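Long-range contact in polyhedrin (Orgyia pseudotsugata cypovirus 5, PDB 5A8U), which forms the crystalline occlusion bodies, or polyhedra, that protect the virus in the environment until insect larvae ingest them: residues Ser28-Asn40 and Ala104-Val118. Numbering follows the deposited sequence.
Sequences SGINVTVVLKYTN and AGDPYAMQFIVQGSV
Lys-37 crosses Tyr-108 obliquely at one end of the paired antiparallel strands 30-37 and 109-115. From CB outward, the lysine first touches the ring, CB standing 3.6 Å from Tyr-108 CE2 while CG sits by the carbonyl O of Ala-109. CD then moves on to the phenol oxygen, and CE comes within 3.5 Å of Tyr-108 OH. A bend at chi3 (68°) folds the chain there, and NZ stays 3.7 Å from Tyr-108 OH and is hydrogen-bonded elsewhere. Two backbone bonds join the same residues: Lys-37 N gives its hydrogen to Ala-109 O, and Tyr-108 N bonds to Lys-37 O at 2.8 Å. Six further backbone bonds, two in each of the pairs Asn-31/Gln-115, Thr-33/Ile-113 and Val-35/Gln-111, carry the pairing along the strands.

Val-32, Val-34, Leu-36, Met-110, Phe-112 and Val-114 share one face. With CG anti to the backbone N (chi1 178°), Phe-112 reaches across so that CE1 meets Val-32 CG1 at 3.5 Å, while Val-34 CG2 lies in plane at the ring edge. This face packs on strand 189-195 through Phe-192, Val-194 and Ile-190; the other, with Thr-33 and Val-35, is covered by Phe-238 of helix 230-241.

Past the strands, the Tyr-38 ring lies alongside Pro-107, CE2 to CB 3.6 Å, and its edge meets Gly-105 O. Water 4 ties Thr-39 N to Ala-104 O and Asp-106 O. Strands 30-37 and 109-115 form the central pair of the six-stranded antiparallel beta sheet of the polyhedrin subunit, buried at this contact.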
loop_
_atom_site.group_PDB
_atom_site.type_symbol
_atom_site.label_atom_id
_atom_site.label_comp_id
_atom_site.label_asym_id
_atom_site.label_seq_id
_atom_site.Cartn_x
_atom_site.Cartn_y
_atom_site.Cartn_z
ATOM N N SER A 28 17.526 13.959 -3.019
ATOM C CA SER A 28 18.246 12.686 -3.080
ATOM C C SER A 28 17.396 11.614 -2.417
ATOM O O SER A 28 16.330 11.900 -1.865
ATOM C CB SER A 28 19.582 12.790 -2.344
ATOM O OG SER A 28 19.378 13.005 -0.956
ATOM N N GLY A 29 17.868 10.378 -2.466
ATOM C CA GLY A 29 17.130 9.285 -1.870
ATOM C C GLY A 29 17.594 8.889 -0.485
ATOM O O GLY A 29 18.782 8.941 -0.173
ATOM N N ILE A 30 16.637 8.506 0.356
ATOM C CA ILE A 30 16.924 7.815 1.604
ATOM C C ILE A 30 16.402 6.397 1.402
ATOM O O ILE A 30 15.390 6.201 0.725
ATOM C CB ILE A 30 16.239 8.495 2.840
ATOM C CG1 ILE A 30 14.743 8.720 2.611
ATOM C CG2 ILE A 30 16.927 9.831 3.189
ATOM C CD1 ILE A 30 13.973 9.110 3.904
ATOM N N ASN A 31 17.120 5.415 1.940
ATOM C CA ASN A 31 16.774 4.008 1.747
ATOM C C ASN A 31 16.554 3.335 3.082
ATOM O O ASN A 31 17.292 3.559 4.033
ATOM C CB ASN A 31 17.877 3.264 0.998
ATOM C CG ASN A 31 17.825 3.491 -0.492
ATOM O OD1 ASN A 31 17.271 2.690 -1.236
ATOM N ND2 ASN A 31 18.406 4.602 -0.939
ATOM N N VAL A 32 15.528 2.506 3.142
ATOM C CA VAL A 32 15.293 1.656 4.292
ATOM C C VAL A 32 15.198 0.247 3.744
ATOM O O VAL A 32 14.447 -0.007 2.803
ATOM C CB VAL A 32 13.998 2.042 5.017
ATOM C CG1 VAL A 32 13.749 1.104 6.184
ATOM C CG2 VAL A 32 14.119 3.494 5.510
ATOM N N THR A 33 15.994 -0.659 4.302
ATOM C CA THR A 33 15.989 -2.042 3.871
ATOM C C THR A 33 15.704 -2.936 5.077
ATOM O O THR A 33 16.267 -2.759 6.168
ATOM C CB THR A 33 17.313 -2.437 3.199
ATOM O OG1 THR A 33 17.597 -1.500 2.153
ATOM C CG2 THR A 33 17.224 -3.848 2.571
ATOM N N VAL A 34 14.767 -3.849 4.889
ATOM C CA VAL A 34 14.548 -4.896 5.870
ATOM C C VAL A 34 15.062 -6.186 5.271
ATOM O O VAL A 34 14.655 -6.578 4.171
ATOM C CB VAL A 34 13.057 -5.049 6.202
ATOM C CG1 VAL A 34 12.762 -6.421 6.876
ATOM C CG2 VAL A 34 12.608 -3.889 7.051
ATOM N N VAL A 35 15.986 -6.827 5.977
ATOM C CA VAL A 35 16.520 -8.099 5.515
ATOM C C VAL A 35 16.119 -9.188 6.484
ATOM O O VAL A 35 16.523 -9.167 7.641
ATOM C CB VAL A 35 18.046 -8.085 5.410
ATOM C CG1 VAL A 35 18.532 -9.401 4.810
ATOM C CG2 VAL A 35 18.503 -6.943 4.529
ATOM N N LEU A 36 15.313 -10.130 6.019
ATOM C CA LEU A 36 14.830 -11.203 6.889
ATOM C C LEU A 36 15.676 -12.441 6.699
ATOM O O LEU A 36 16.011 -12.781 5.571
ATOM C CB LEU A 36 13.381 -11.525 6.561
ATOM C CG LEU A 36 12.474 -10.315 6.805
ATOM C CD1 LEU A 36 11.134 -10.512 6.132
ATOM C CD2 LEU A 36 12.285 -10.118 8.309
ATOM N N LYS A 37 16.023 -13.109 7.798
ATOM C CA LYS A 37 16.929 -14.250 7.703
ATOM C C LYS A 37 16.223 -15.532 8.114
ATOM O O LYS A 37 15.500 -15.545 9.121
ATOM C CB LYS A 37 18.145 -14.018 8.597
ATOM C CG LYS A 37 18.800 -12.650 8.368
ATOM C CD LYS A 37 20.194 -12.638 8.976
ATOM C CE LYS A 37 21.101 -13.578 8.203
ATOM N NZ LYS A 37 22.505 -13.524 8.702
ATOM N N TYR A 38 16.446 -16.591 7.337
ATOM C CA TYR A 38 15.775 -17.876 7.523
ATOM C C TYR A 38 16.813 -18.947 7.803
ATOM O O TYR A 38 17.970 -18.800 7.428
ATOM C CB TYR A 38 14.904 -18.241 6.296
ATOM C CG TYR A 38 13.909 -17.139 6.026
ATOM C CD1 TYR A 38 14.273 -16.031 5.260
ATOM C CD2 TYR A 38 12.641 -17.161 6.589
ATOM C CE1 TYR A 38 13.406 -14.996 5.057
ATOM C CE2 TYR A 38 11.756 -16.119 6.389
ATOM C CZ TYR A 38 12.146 -15.047 5.617
ATOM O OH TYR A 38 11.288 -14.016 5.395
ATOM N N THR A 39 16.395 -20.001 8.489
ATOM C CA THR A 39 17.344 -21.002 8.967
ATOM C C THR A 39 17.921 -21.872 7.850
ATOM O O THR A 39 18.882 -22.596 8.074
ATOM C CB THR A 39 16.720 -21.890 10.058
ATOM O OG1 THR A 39 15.544 -22.517 9.544
ATOM C CG2 THR A 39 16.353 -21.017 11.258
ATOM N N ASN A 40 17.346 -21.786 6.653
ATOM C CA ASN A 40 17.930 -22.438 5.475
ATOM C C ASN A 40 18.935 -21.546 4.718
ATOM O O ASN A 40 19.426 -21.920 3.651
ATOM C CB ASN A 40 16.829 -22.929 4.536
ATOM C CG ASN A 40 15.979 -21.802 4.006
ATOM O OD1 ASN A 40 16.264 -20.627 4.252
ATOM N ND2 ASN A 40 14.953 -22.151 3.230
ATOM N N ALA A 104 10.015 -23.468 8.544
ATOM C CA ALA A 104 11.273 -23.221 7.856
ATOM C C ALA A 104 11.227 -21.806 7.328
ATOM O O ALA A 104 12.268 -21.150 7.180
ATOM C CB ALA A 104 11.460 -24.202 6.690
ATOM N N GLY A 105 10.013 -21.346 7.031
ATOM C CA GLY A 105 9.821 -20.014 6.475
ATOM C C GLY A 105 9.464 -18.939 7.488
ATOM O O GLY A 105 9.089 -17.819 7.111
ATOM N N ASP A 106 9.568 -19.264 8.772
ATOM C CA ASP A 106 9.449 -18.233 9.809
ATOM C C ASP A 106 10.827 -17.658 10.103
ATOM O O ASP A 106 11.721 -18.376 10.533
ATOM C CB ASP A 106 8.812 -18.781 11.089
ATOM C CG ASP A 106 7.342 -19.155 10.907
ATOM O OD1 ASP A 106 6.616 -18.409 10.209
ATOM O OD2 ASP A 106 6.921 -20.199 11.476
ATOM N N PRO A 107 11.019 -16.356 9.840
ATOM C CA PRO A 107 12.389 -15.834 9.947
ATOM C C PRO A 107 12.921 -15.883 11.382
ATOM O O PRO A 107 12.128 -15.781 12.308
ATOM C CB PRO A 107 12.245 -14.380 9.475
ATOM C CG PRO A 107 10.814 -14.019 9.783
ATOM C CD PRO A 107 10.031 -15.301 9.517
ATOM N N TYR A 108 14.234 -16.020 11.564
ATOM C CA TYR A 108 14.779 -16.104 12.928
ATOM C C TYR A 108 15.416 -14.790 13.376
ATOM O O TYR A 108 15.715 -14.602 14.564
ATOM C CB TYR A 108 15.778 -17.269 13.074
ATOM C CG TYR A 108 17.110 -16.999 12.419
ATOM C CD1 TYR A 108 18.126 -16.355 13.107
ATOM C CD2 TYR A 108 17.339 -17.350 11.099
ATOM C CE1 TYR A 108 19.345 -16.088 12.502
ATOM C CE2 TYR A 108 18.551 -17.081 10.478
ATOM C CZ TYR A 108 19.548 -16.446 11.179
ATOM O OH TYR A 108 20.753 -16.166 10.553
ATOM N N ALA A 109 15.599 -13.878 12.429
ATOM C CA ALA A 109 16.259 -12.604 12.706
ATOM C C ALA A 109 16.008 -11.643 11.558
ATOM O O ALA A 109 15.574 -12.051 10.475
ATOM C CB ALA A 109 17.770 -12.808 12.882
ATOM N N MET A 110 16.297 -10.371 11.807
ATOM C CA MET A 110 16.222 -9.351 10.775
ATOM C C MET A 110 17.363 -8.351 10.951
ATOM O O MET A 110 17.827 -8.102 12.065
ATOM C CB MET A 110 14.871 -8.643 10.831
ATOM C CG MET A 110 14.833 -7.223 10.307
ATOM S SD MET A 110 13.245 -6.468 10.756
ATOM C CE MET A 110 13.217 -6.850 12.458
ATOM N N GLN A 111 17.831 -7.816 9.833
ATOM C CA GLN A 111 18.682 -6.633 9.839
ATOM C C GLN A 111 17.847 -5.470 9.279
ATOM O O GLN A 111 17.243 -5.593 8.217
ATOM C CB GLN A 111 19.938 -6.854 8.989
ATOM C CG GLN A 111 20.912 -5.702 9.129
ATOM C CD GLN A 111 22.168 -5.853 8.296
ATOM O OE1 GLN A 111 22.953 -4.907 8.186
ATOM N NE2 GLN A 111 22.371 -7.038 7.705
ATOM N N PHE A 112 17.809 -4.361 10.009
ATOM C CA PHE A 112 17.066 -3.180 9.599
ATOM C C PHE A 112 18.128 -2.128 9.284
ATOM O O PHE A 112 18.894 -1.724 10.164
ATOM C CB PHE A 112 16.147 -2.742 10.753
ATOM C CG PHE A 112 15.347 -1.473 10.480
ATOM C CD1 PHE A 112 14.279 -1.494 9.596
ATOM C CD2 PHE A 112 15.633 -0.289 11.155
ATOM C CE1 PHE A 112 13.527 -0.341 9.349
ATOM C CE2 PHE A 112 14.872 0.864 10.924
ATOM C CZ PHE A 112 13.822 0.834 10.031
ATOM N N ILE A 113 18.219 -1.734 8.018
ATOM C CA ILE A 113 19.292 -0.851 7.574
ATOM C C ILE A 113 18.710 0.452 7.049
ATOM O O ILE A 113 17.823 0.442 6.213
ATOM C CB ILE A 113 20.118 -1.490 6.447
ATOM C CG1 ILE A 113 20.388 -2.966 6.752
ATOM C CG2 ILE A 113 21.395 -0.691 6.210
ATOM C CD1 ILE A 113 20.983 -3.733 5.576
ATOM N N VAL A 114 19.229 1.576 7.528
ATOM C CA VAL A 114 18.731 2.874 7.089
ATOM C C VAL A 114 19.909 3.656 6.526
ATOM O O VAL A 114 20.930 3.762 7.185
ATOM C CB VAL A 114 18.122 3.664 8.267
ATOM C CG1 VAL A 114 17.592 5.017 7.786
ATOM C CG2 VAL A 114 16.994 2.857 8.935
ATOM N N GLN A 115 19.784 4.175 5.307
ATOM C CA GLN A 115 20.907 4.856 4.652
ATOM C C GLN A 115 20.501 6.186 3.991
ATOM O O GLN A 115 19.437 6.287 3.387
ATOM C CB GLN A 115 21.554 3.915 3.622
ATOM C CG GLN A 115 22.581 4.590 2.704
ATOM C CD GLN A 115 23.295 3.602 1.794
ATOM O OE1 GLN A 115 23.265 2.389 2.030
ATOM N NE2 GLN A 115 23.948 4.117 0.752
ATOM N N GLY A 116 21.354 7.205 4.115
ATOM C CA GLY A 116 21.081 8.492 3.491
ATOM C C GLY A 116 21.346 9.585 4.498
ATOM O O GLY A 116 21.895 9.306 5.556
ATOM N N SER A 117 20.939 10.814 4.190
ATOM C CA SER A 117 21.061 11.908 5.158
ATOM C C SER A 117 19.780 11.931 5.982
ATOM O O SER A 117 18.774 12.564 5.616
ATOM C CB SER A 117 21.290 13.245 4.450
ATOM O OG SER A 117 21.437 14.289 5.401
ATOM N N VAL A 118 19.827 11.210 7.098
ATOM C CA VAL A 118 18.641 10.852 7.867
ATOM C C VAL A 118 18.668 11.529 9.233
ATOM O O VAL A 118 19.726 11.700 9.822
ATOM C CB VAL A 118 18.578 9.312 8.024
ATOM C CG1 VAL A 118 17.546 8.866 9.111
ATOM C CG2 VAL A 118 18.326 8.658 6.654
HETATM O O HOH W 1 20.044 10.878 1.477
HETATM O O HOH W 2 20.299 6.457 0.420
HETATM O O HOH W 3 18.926 0.557 3.319
HETATM O O HOH W 4 13.510 -19.848 9.143
HETATM O O HOH W 5 14.642 -22.690 7.136
#